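PDB 1EE8: MUTM (fpg) protein from Thermus thermophilus, which belongs to the MutM (Fpg) family, whose members join an N-terminal domain, a helical H2TH domain and a zinc finger in one chain. Local coordinates for residues V6-R11 with Q212-P217; R195-E200 with G222-R227. All coordinates share one frame; numbering follows the deposited sequence.

Contact 1 of 2, residues V6-R11 with Q212-P217; sequences VETTRR and QSYRQP
T8 meets Y214 and Q216 through its methyl-bearing side. Its CG2 is anti to the backbone N while OG1 sits beside that N (chi1 -63°) and bonds back to P4 O, so the carbon side of the threonine is presented to the loop. CB of T8 lies 3.5 Å from OH of Y214, and CG2 of T8 is equally near that oxygen; the same methyl packs against the extended side chain of Q216, 3.9 Å from its CG.

The polar link runs through a water. It lies 2.9 Å from OG1 of T9 and 2.7 Å from OH of Y214, bridging helix and loop by hydrogen bonds. OG1 of T9 also bonds E5 O, and OH of Y214 bonds G205 O, so each of these hydroxyls has a protein partner besides the water. T9 OG1 approaches the Y214 ring near its plane, at the edge; Q216 N lies over one face, offset toward the rim.

The charged cluster takes no part in the join. E7 OE2 takes NH1 of R10 on its syn lone pair at 2.8 Å and NE of R11 on its anti side at 2.9 Å, while E7 OE1 pairs with R49 of strand 42-50. Nearby, V6, T9 and R10 all touch L54 of strand 53-58.

Helix 3-17 thus meets the sheet through the E7-R49 ion pair and apolar contacts with L54, whereas this loop meets it through a methyl group and a water-bridged hydroxyl pair, a buried join with no charge pairing across it.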
ATOM      1  N   VAL A   6      -1.008  12.159 -23.985  1.00 20.56           N
ATOM      2  CA  VAL A   6      -0.366  11.625 -22.793  1.00 21.54           C
ATOM      3  C   VAL A   6       1.085  12.083 -22.722  1.00 21.66           C
ATOM      4  O   VAL A   6       1.575  12.442 -21.651  1.00 21.47           O
ATOM      5  CB  VAL A   6      -0.441  10.085 -22.773  1.00 21.90           C
ATOM      6  CG1 VAL A   6       0.210   9.540 -21.507  1.00 22.27           C
ATOM      7  CG2 VAL A   6      -1.905   9.650 -22.846  1.00 21.68           C
ATOM      8  N   GLU A   7       1.764  12.093 -23.866  1.00 22.29           N
ATOM      9  CA  GLU A   7       3.155  12.528 -23.914  1.00 22.52           C
ATOM     10  C   GLU A   7       3.231  14.002 -23.544  1.00 23.19           C
ATOM     11  O   GLU A   7       4.128  14.423 -22.815  1.00 23.36           O
ATOM     12  CB  GLU A   7       3.734  12.306 -25.311  1.00 24.38           C
ATOM     13  CG  GLU A   7       5.213  12.668 -25.462  1.00 24.67           C
ATOM     14  CD  GLU A   7       6.128  11.921 -24.490  1.00 27.11           C
ATOM     15  OE1 GLU A   7       5.951  10.699 -24.303  1.00 27.25           O
ATOM     16  OE2 GLU A   7       7.039  12.559 -23.922  1.00 26.88           O
ATOM     17  N   THR A   8       2.286  14.792 -24.042  1.00 22.90           N
ATOM     18  CA  THR A   8       2.272  16.210 -23.719  1.00 22.79           C
ATOM     19  C   THR A   8       2.088  16.388 -22.213  1.00 21.86           C
ATOM     20  O   THR A   8       2.674  17.277 -21.610  1.00 21.69           O
ATOM     21  CB  THR A   8       1.146  16.949 -24.468  1.00 21.69           C
ATOM     22  OG1 THR A   8       1.381  16.855 -25.877  1.00 22.01           O
ATOM     23  CG2 THR A   8       1.112  18.417 -24.070  1.00 23.43           C
ATOM     24  N   THR A   9       1.267  15.535 -21.610  1.00 22.66           N
ATOM     25  CA  THR A   9       1.028  15.599 -20.178  1.00 22.00           C
ATOM     26  C   THR A   9       2.333  15.276 -19.444  1.00 22.19           C
ATOM     27  O   THR A   9       2.722  15.975 -18.500  1.00 20.14           O
ATOM     28  CB  THR A   9      -0.081  14.603 -19.776  1.00 23.23           C
ATOM     29  OG1 THR A   9      -1.324  15.021 -20.365  1.00 22.43           O
ATOM     30  CG2 THR A   9      -0.234  14.537 -18.264  1.00 22.36           C
ATOM     31  N   ARG A  10       3.018  14.230 -19.899  1.00 23.13           N
ATOM     32  CA  ARG A  10       4.286  13.821 -19.303  1.00 24.13           C
ATOM     33  C   ARG A  10       5.274  14.980 -19.338  1.00 24.61           C
ATOM     34  O   ARG A  10       5.826  15.366 -18.314  1.00 25.95           O
ATOM     35  CB  ARG A  10       4.868  12.623 -20.065  1.00 25.03           C
ATOM     36  CG  ARG A  10       6.333  12.328 -19.761  1.00 24.69           C
ATOM     37  CD  ARG A  10       6.840  11.090 -20.500  1.00 26.58           C
ATOM     38  NE  ARG A  10       8.264  10.857 -20.251  1.00 26.58           N
ATOM     39  CZ  ARG A  10       9.250  11.418 -20.944  1.00 28.28           C
ATOM     40  NH1 ARG A  10       8.980  12.243 -21.951  1.00 26.69           N
ATOM     41  NH2 ARG A  10      10.513  11.184 -20.607  1.00 28.89           N
ATOM     42  N   ARG A  11       5.488  15.540 -20.523  1.00 25.10           N
ATOM     43  CA  ARG A  11       6.416  16.657 -20.682  1.00 25.47           C
ATOM     44  C   ARG A  11       6.029  17.884 -19.868  1.00 25.59           C
ATOM     45  O   ARG A  11       6.895  18.555 -19.314  1.00 26.71           O
ATOM     46  CB  ARG A  11       6.544  17.021 -22.164  1.00 25.48           C
ATOM     47  CG  ARG A  11       7.105  15.870 -22.992  1.00 27.55           C
ATOM     48  CD  ARG A  11       7.241  16.202 -24.467  1.00 27.98           C
ATOM     49  NE  ARG A  11       7.832  15.070 -25.179  1.00 30.01           N
ATOM     50  CZ  ARG A  11       8.340  15.134 -26.405  1.00 29.41           C
ATOM     51  NH1 ARG A  11       8.333  16.278 -27.071  1.00 29.15           N
ATOM     52  NH2 ARG A  11       8.859  14.049 -26.957  1.00 28.03           N
ATOM     53  N   GLN A 212     -13.942  19.762 -26.351  1.00 45.15           N
ATOM     54  CA  GLN A 212     -12.987  20.493 -25.526  1.00 43.93           C
ATOM     55  C   GLN A 212     -12.632  19.645 -24.304  1.00 42.33           C
ATOM     56  O   GLN A 212     -12.230  20.166 -23.261  1.00 42.19           O
ATOM     57  CB  GLN A 212     -13.597  21.822 -25.074  1.00 45.38           C
ATOM     58  CG  GLN A 212     -12.582  22.924 -24.832  1.00 46.88           C
ATOM     59  CD  GLN A 212     -12.088  23.561 -26.121  1.00 48.04           C
ATOM     60  OE1 GLN A 212     -11.210  24.426 -26.105  1.00 48.76           O
ATOM     61  NE2 GLN A 212     -12.659  23.141 -27.247  1.00 48.88           N
ATOM     62  N   SER A 213     -12.780  18.332 -24.449  1.00 40.07           N
ATOM     63  CA  SER A 213     -12.497  17.385 -23.378  1.00 39.00           C
ATOM     64  C   SER A 213     -11.040  17.430 -22.923  1.00 37.90           C
ATOM     65  O   SER A 213     -10.758  17.520 -21.725  1.00 38.31           O
ATOM     66  CB  SER A 213     -12.851  15.968 -23.836  1.00 39.80           C
ATOM     67  OG  SER A 213     -12.593  15.018 -22.818  1.00 41.12           O
ATOM     68  N   TYR A 214     -10.118  17.363 -23.879  1.00 35.95           N
ATOM     69  CA  TYR A 214      -8.695  17.395 -23.569  1.00 34.26           C
ATOM     70  C   TYR A 214      -8.107  18.794 -23.435  1.00 32.88           C
ATOM     71  O   TYR A 214      -8.409  19.690 -24.221  1.00 32.81           O
ATOM     72  CB  TYR A 214      -7.899  16.645 -24.635  1.00 34.67           C
ATOM     73  CG  TYR A 214      -6.401  16.860 -24.532  1.00 34.49           C
ATOM     74  CD1 TYR A 214      -5.673  16.348 -23.455  1.00 34.19           C
ATOM     75  CD2 TYR A 214      -5.714  17.584 -25.505  1.00 34.18           C
ATOM     76  CE1 TYR A 214      -4.300  16.553 -23.354  1.00 34.35           C
ATOM     77  CE2 TYR A 214      -4.344  17.794 -25.414  1.00 34.30           C
ATOM     78  CZ  TYR A 214      -3.642  17.277 -24.339  1.00 34.48           C
ATOM     79  OH  TYR A 214      -2.280  17.476 -24.257  1.00 34.28           O
ATOM     80  N   ARG A 215      -7.252  18.953 -22.431  1.00 31.04           N
ATOM     81  CA  ARG A 215      -6.556  20.205 -22.163  1.00 29.60           C
ATOM     82  C   ARG A 215      -5.263  19.865 -21.440  1.00 28.19           C
ATOM     83  O   ARG A 215      -5.212  18.907 -20.671  1.00 26.26           O
ATOM     84  CB  ARG A 215      -7.398  21.130 -21.277  1.00 31.02           C
ATOM     85  CG  ARG A 215      -8.598  21.731 -21.976  1.00 34.80           C
ATOM     86  CD  ARG A 215      -9.309  22.733 -21.083  1.00 39.24           C
ATOM     87  NE  ARG A 215     -10.308  23.509 -21.819  1.00 42.57           N
ATOM     88  CZ  ARG A 215     -10.042  24.250 -22.892  1.00 43.69           C
ATOM     89  NH1 ARG A 215      -8.804  24.321 -23.367  1.00 44.43           N
ATOM     90  NH2 ARG A 215     -11.013  24.929 -23.488  1.00 44.93           N
ATOM     91  N   GLN A 216      -4.214  20.635 -21.704  1.00 27.39           N
ATOM     92  CA  GLN A 216      -2.932  20.416 -21.047  1.00 26.98           C
ATOM     93  C   GLN A 216      -3.133  20.724 -19.561  1.00 25.83           C
ATOM     94  O   GLN A 216      -4.159  21.284 -19.178  1.00 24.43           O
ATOM     95  CB  GLN A 216      -1.878  21.326 -21.679  1.00 28.56           C
ATOM     96  CG  GLN A 216      -1.607  20.980 -23.142  1.00 30.94           C
ATOM     97  CD  GLN A 216      -0.638  21.942 -23.816  1.00 32.82           C
ATOM     98  OE1 GLN A 216       0.401  22.294 -23.255  1.00 33.29           O
ATOM     99  NE2 GLN A 216      -0.969  22.356 -25.034  1.00 32.42           N
ATOM    100  N   PRO A 217      -2.167  20.359 -18.701  1.00 25.37           N
ATOM    101  CA  PRO A 217      -2.318  20.623 -17.263  1.00 27.09           C
ATOM    102  C   PRO A 217      -2.742  22.034 -16.854  1.00 28.48           C
ATOM    103  O   PRO A 217      -3.653  22.192 -16.031  1.00 27.06           O
ATOM    104  CB  PRO A 217      -0.953  20.237 -16.702  1.00 26.14           C
ATOM    105  CG  PRO A 217      -0.572  19.087 -17.586  1.00 26.08           C
ATOM    106  CD  PRO A 217      -0.917  19.626 -18.961  1.00 24.75           C
TER
HETATM  107  O   HOH W   1      -1.599  17.567 -21.681  1.00 28.65           O

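Contact 2 of 2, residues R195-E200 with G222-R227; sequences REVLAE and GGFQTR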
ATOM      1  N   ARG A 195       4.155   7.617 -37.992  1.00 26.92           N
ATOM      2  CA  ARG A 195       5.221   8.231 -37.216  1.00 28.37           C
ATOM      3  C   ARG A 195       5.238   9.758 -37.317  1.00 28.60           C
ATOM      4  O   ARG A 195       5.490  10.446 -36.323  1.00 28.87           O
ATOM      5  CB  ARG A 195       6.573   7.651 -37.648  1.00 30.35           C
ATOM      6  CG  ARG A 195       6.579   6.119 -37.692  1.00 32.96           C
ATOM      7  CD  ARG A 195       7.991   5.564 -37.718  1.00 35.27           C
ATOM      8  NE  ARG A 195       8.678   5.864 -36.467  1.00 38.75           N
ATOM      9  CZ  ARG A 195       9.883   5.411 -36.140  1.00 38.97           C
ATOM     10  NH1 ARG A 195      10.551   4.629 -36.977  1.00 40.67           N
ATOM     11  NH2 ARG A 195      10.410   5.729 -34.968  1.00 38.50           N
ATOM     12  N   GLU A 196       4.958  10.286 -38.505  1.00 28.92           N
ATOM     13  CA  GLU A 196       4.937  11.737 -38.720  1.00 29.71           C
ATOM     14  C   GLU A 196       3.778  12.408 -37.995  1.00 28.16           C
ATOM     15  O   GLU A 196       3.943  13.457 -37.377  1.00 28.10           O
ATOM     16  CB  GLU A 196       4.805  12.068 -40.203  1.00 32.20           C
ATOM     17  CG  GLU A 196       5.934  11.605 -41.086  1.00 36.80           C
ATOM     18  CD  GLU A 196       5.699  11.995 -42.532  1.00 39.13           C
ATOM     19  OE1 GLU A 196       5.598  13.210 -42.810  1.00 40.93           O
ATOM     20  OE2 GLU A 196       5.605  11.089 -43.387  1.00 41.47           O
ATOM     21  N   VAL A 197       2.595  11.812 -38.094  1.00 26.70           N
ATOM     22  CA  VAL A 197       1.420  12.382 -37.444  1.00 25.89           C
ATOM     23  C   VAL A 197       1.600  12.424 -35.933  1.00 25.07           C
ATOM     24  O   VAL A 197       1.286  13.420 -35.288  1.00 24.99           O
ATOM     25  CB  VAL A 197       0.138  11.585 -37.792  1.00 26.58           C
ATOM     26  CG1 VAL A 197      -1.047  12.124 -37.007  1.00 27.78           C
ATOM     27  CG2 VAL A 197      -0.147  11.696 -39.278  1.00 26.40           C
ATOM     28  N   LEU A 198       2.121  11.345 -35.366  1.00 24.41           N
ATOM     29  CA  LEU A 198       2.322  11.297 -33.925  1.00 24.31           C
ATOM     30  C   LEU A 198       3.365  12.324 -33.519  1.00 24.98           C
ATOM     31  O   LEU A 198       3.160  13.087 -32.575  1.00 23.57           O
ATOM     32  CB  LEU A 198       2.754   9.891 -33.493  1.00 22.73           C
ATOM     33  CG  LEU A 198       1.705   8.779 -33.635  1.00 22.92           C
ATOM     34  CD1 LEU A 198       2.319   7.437 -33.209  1.00 22.33           C
ATOM     35  CD2 LEU A 198       0.481   9.096 -32.767  1.00 22.12           C
ATOM     36  N   ALA A 199       4.476  12.352 -34.251  1.00 25.30           N
ATOM     37  CA  ALA A 199       5.551  13.296 -33.965  1.00 26.49           C
ATOM     38  C   ALA A 199       5.012  14.720 -34.063  1.00 26.53           C
ATOM     39  O   ALA A 199       5.319  15.565 -33.228  1.00 25.92           O
ATOM     40  CB  ALA A 199       6.720  13.093 -34.952  1.00 25.93           C
ATOM     41  N   GLU A 200       4.200  14.978 -35.086  1.00 26.97           N
ATOM     42  CA  GLU A 200       3.613  16.300 -35.265  1.00 26.98           C
ATOM     43  C   GLU A 200       2.625  16.622 -34.138  1.00 25.82           C
ATOM     44  O   GLU A 200       2.639  17.723 -33.583  1.00 23.18           O
ATOM     45  CB  GLU A 200       2.905  16.387 -36.624  1.00 29.78           C
ATOM     46  CG  GLU A 200       3.859  16.533 -37.808  1.00 32.30           C
ATOM     47  CD  GLU A 200       3.154  16.474 -39.154  1.00 35.33           C
ATOM     48  OE1 GLU A 200       2.011  16.975 -39.255  1.00 36.67           O
ATOM     49  OE2 GLU A 200       3.753  15.938 -40.115  1.00 36.91           O
ATOM     50  N   GLY A 222      -4.736  21.880 -26.838  1.00 36.16           N
ATOM     51  CA  GLY A 222      -3.676  21.423 -27.718  1.00 35.57           C
ATOM     52  C   GLY A 222      -3.807  22.201 -29.016  1.00 35.02           C
ATOM     53  O   GLY A 222      -4.673  23.069 -29.125  1.00 34.34           O
ATOM     54  N   GLY A 223      -2.976  21.897 -30.006  1.00 34.01           N
ATOM     55  CA  GLY A 223      -3.067  22.629 -31.255  1.00 34.21           C
ATOM     56  C   GLY A 223      -2.923  21.802 -32.520  1.00 33.25           C
ATOM     57  O   GLY A 223      -2.682  22.359 -33.592  1.00 33.45           O
ATOM     58  N   PHE A 224      -3.073  20.484 -32.412  1.00 31.18           N
ATOM     59  CA  PHE A 224      -2.938  19.626 -33.590  1.00 30.40           C
ATOM     60  C   PHE A 224      -4.249  19.495 -34.342  1.00 29.92           C
ATOM     61  O   PHE A 224      -4.257  19.127 -35.518  1.00 30.22           O
ATOM     62  CB  PHE A 224      -2.440  18.229 -33.199  1.00 28.75           C
ATOM     63  CG  PHE A 224      -2.136  17.343 -34.380  1.00 27.43           C
ATOM     64  CD1 PHE A 224      -3.027  16.350 -34.776  1.00 26.66           C
ATOM     65  CD2 PHE A 224      -0.965  17.521 -35.110  1.00 26.79           C
ATOM     66  CE1 PHE A 224      -2.756  15.546 -35.885  1.00 25.96           C
ATOM     67  CE2 PHE A 224      -0.681  16.726 -36.217  1.00 26.86           C
ATOM     68  CZ  PHE A 224      -1.580  15.734 -36.608  1.00 26.58           C
ATOM     69  N   GLN A 225      -5.354  19.798 -33.670  1.00 29.36           N
ATOM     70  CA  GLN A 225      -6.665  19.697 -34.301  1.00 30.57           C
ATOM     71  C   GLN A 225      -6.768  20.561 -35.556  1.00 31.15           C
ATOM     72  O   GLN A 225      -7.636  20.330 -36.400  1.00 31.15           O
ATOM     73  CB  GLN A 225      -7.780  20.065 -33.307  1.00 30.74           C
ATOM     74  CG  GLN A 225      -7.753  21.499 -32.775  1.00 32.36           C
ATOM     75  CD  GLN A 225      -6.823  21.675 -31.583  1.00 32.36           C
ATOM     76  OE1 GLN A 225      -6.088  20.762 -31.214  1.00 31.58           O
ATOM     77  NE2 GLN A 225      -6.852  22.861 -30.977  1.00 32.96           N
ATOM     78  N   THR A 226      -5.881  21.547 -35.684  1.00 32.05           N
ATOM     79  CA  THR A 226      -5.876  22.427 -36.851  1.00 33.15           C
ATOM     80  C   THR A 226      -5.259  21.697 -38.038  1.00 33.94           C
ATOM     81  O   THR A 226      -5.453  22.089 -39.192  1.00 35.37           O
ATOM     82  CB  THR A 226      -5.077  23.728 -36.590  1.00 33.03           C
ATOM     83  OG1 THR A 226      -3.694  23.416 -36.385  1.00 34.59           O
ATOM     84  CG2 THR A 226      -5.616  24.445 -35.351  1.00 33.58           C
ATOM     85  N   ARG A 227      -4.520  20.629 -37.749  1.00 33.04           N
ATOM     86  CA  ARG A 227      -3.878  19.827 -38.785  1.00 32.73           C
ATOM     87  C   ARG A 227      -4.750  18.626 -39.159  1.00 31.89           C
ATOM     88  O   ARG A 227      -4.414  17.874 -40.075  1.00 32.23           O
ATOM     89  CB  ARG A 227      -2.514  19.314 -38.304  1.00 34.81           C
ATOM     90  CG  ARG A 227      -1.495  20.388 -37.921  1.00 36.64           C
ATOM     91  CD  ARG A 227      -0.993  21.159 -39.128  1.00 39.19           C
ATOM     92  NE  ARG A 227       0.269  21.845 -38.854  1.00 40.89           N
ATOM     93  CZ  ARG A 227       1.426  21.225 -38.629  1.00 42.16           C
ATOM     94  NH1 ARG A 227       1.489  19.900 -38.645  1.00 42.65           N
ATOM     95  NH2 ARG A 227       2.525  21.928 -38.381  1.00 42.34           N
TER
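The ring of F224 meets V197 and E200, and the guanidinium of R227 meets E200. Over one face of the ring lies CB of R227 itself, 3.8 Å above the plane and offset toward the rim. The helix approaches the ring obliquely: CB of E200 is 3.6 Å from CE2 of F224, and CG1 of V197 is 3.7 Å from CZ of F224. With CG anti to its backbone N (chi1 -174°), F224 reaches out from the loop to these two residues, one helical turn apart by their spacing of three. The ring of H228 also meets that of F224, the planes about 65° apart.

At the edge of the R227 guanidinium, in its plane, stands OE1 of E200, 3.0 Å from NH1 of R227. The two planar groups of this salt bridge are steeply inclined to each other, 70° apart, consistent with the single close oxygen-nitrogen pair rather than a two-pronged, coplanar one. The R227 chain is bent at chi2, and its NH1 comes to the carboxylate; E200 reaches out extended, and its other oxygen, OE2, pairs with R170, so the carboxylate is shared by two arginines.

The loop carries its own bracing. NE2 of Q225 bonds O of G222 at 2.9 Å, the donor well above the carbonyl plane, and N of R227 bonds O of F224 at 2.7 Å.

V197 also touches Y163 and R170 of helix 161-170, while backbone bonds of G223 with L204 and F224 with G206 tie the loop to residues just beyond the end of helix 184-203.

Along the chain the segments alternate: 6-11, 195-200, 212-217, 222-227. The two contacts therefore share the long loop between helix 184-203 and strand 246-249, which first lies against helix 3-17 in contact 1 and then returns to helix 184-203 in contact 2. Their centres are about 13 Å apart, and they touch where NE2 of Q216 packs 3.9 Å from CA of G222. T208 joins them too, its OG1 bonding both Y214 O and G222 N. One loop thus spans from a helix of the N-terminal domain to one of the H2TH domain, on the chain's way to the zinc finger, linking the two regions by side-chain packing, a bridging water and a salt bridge.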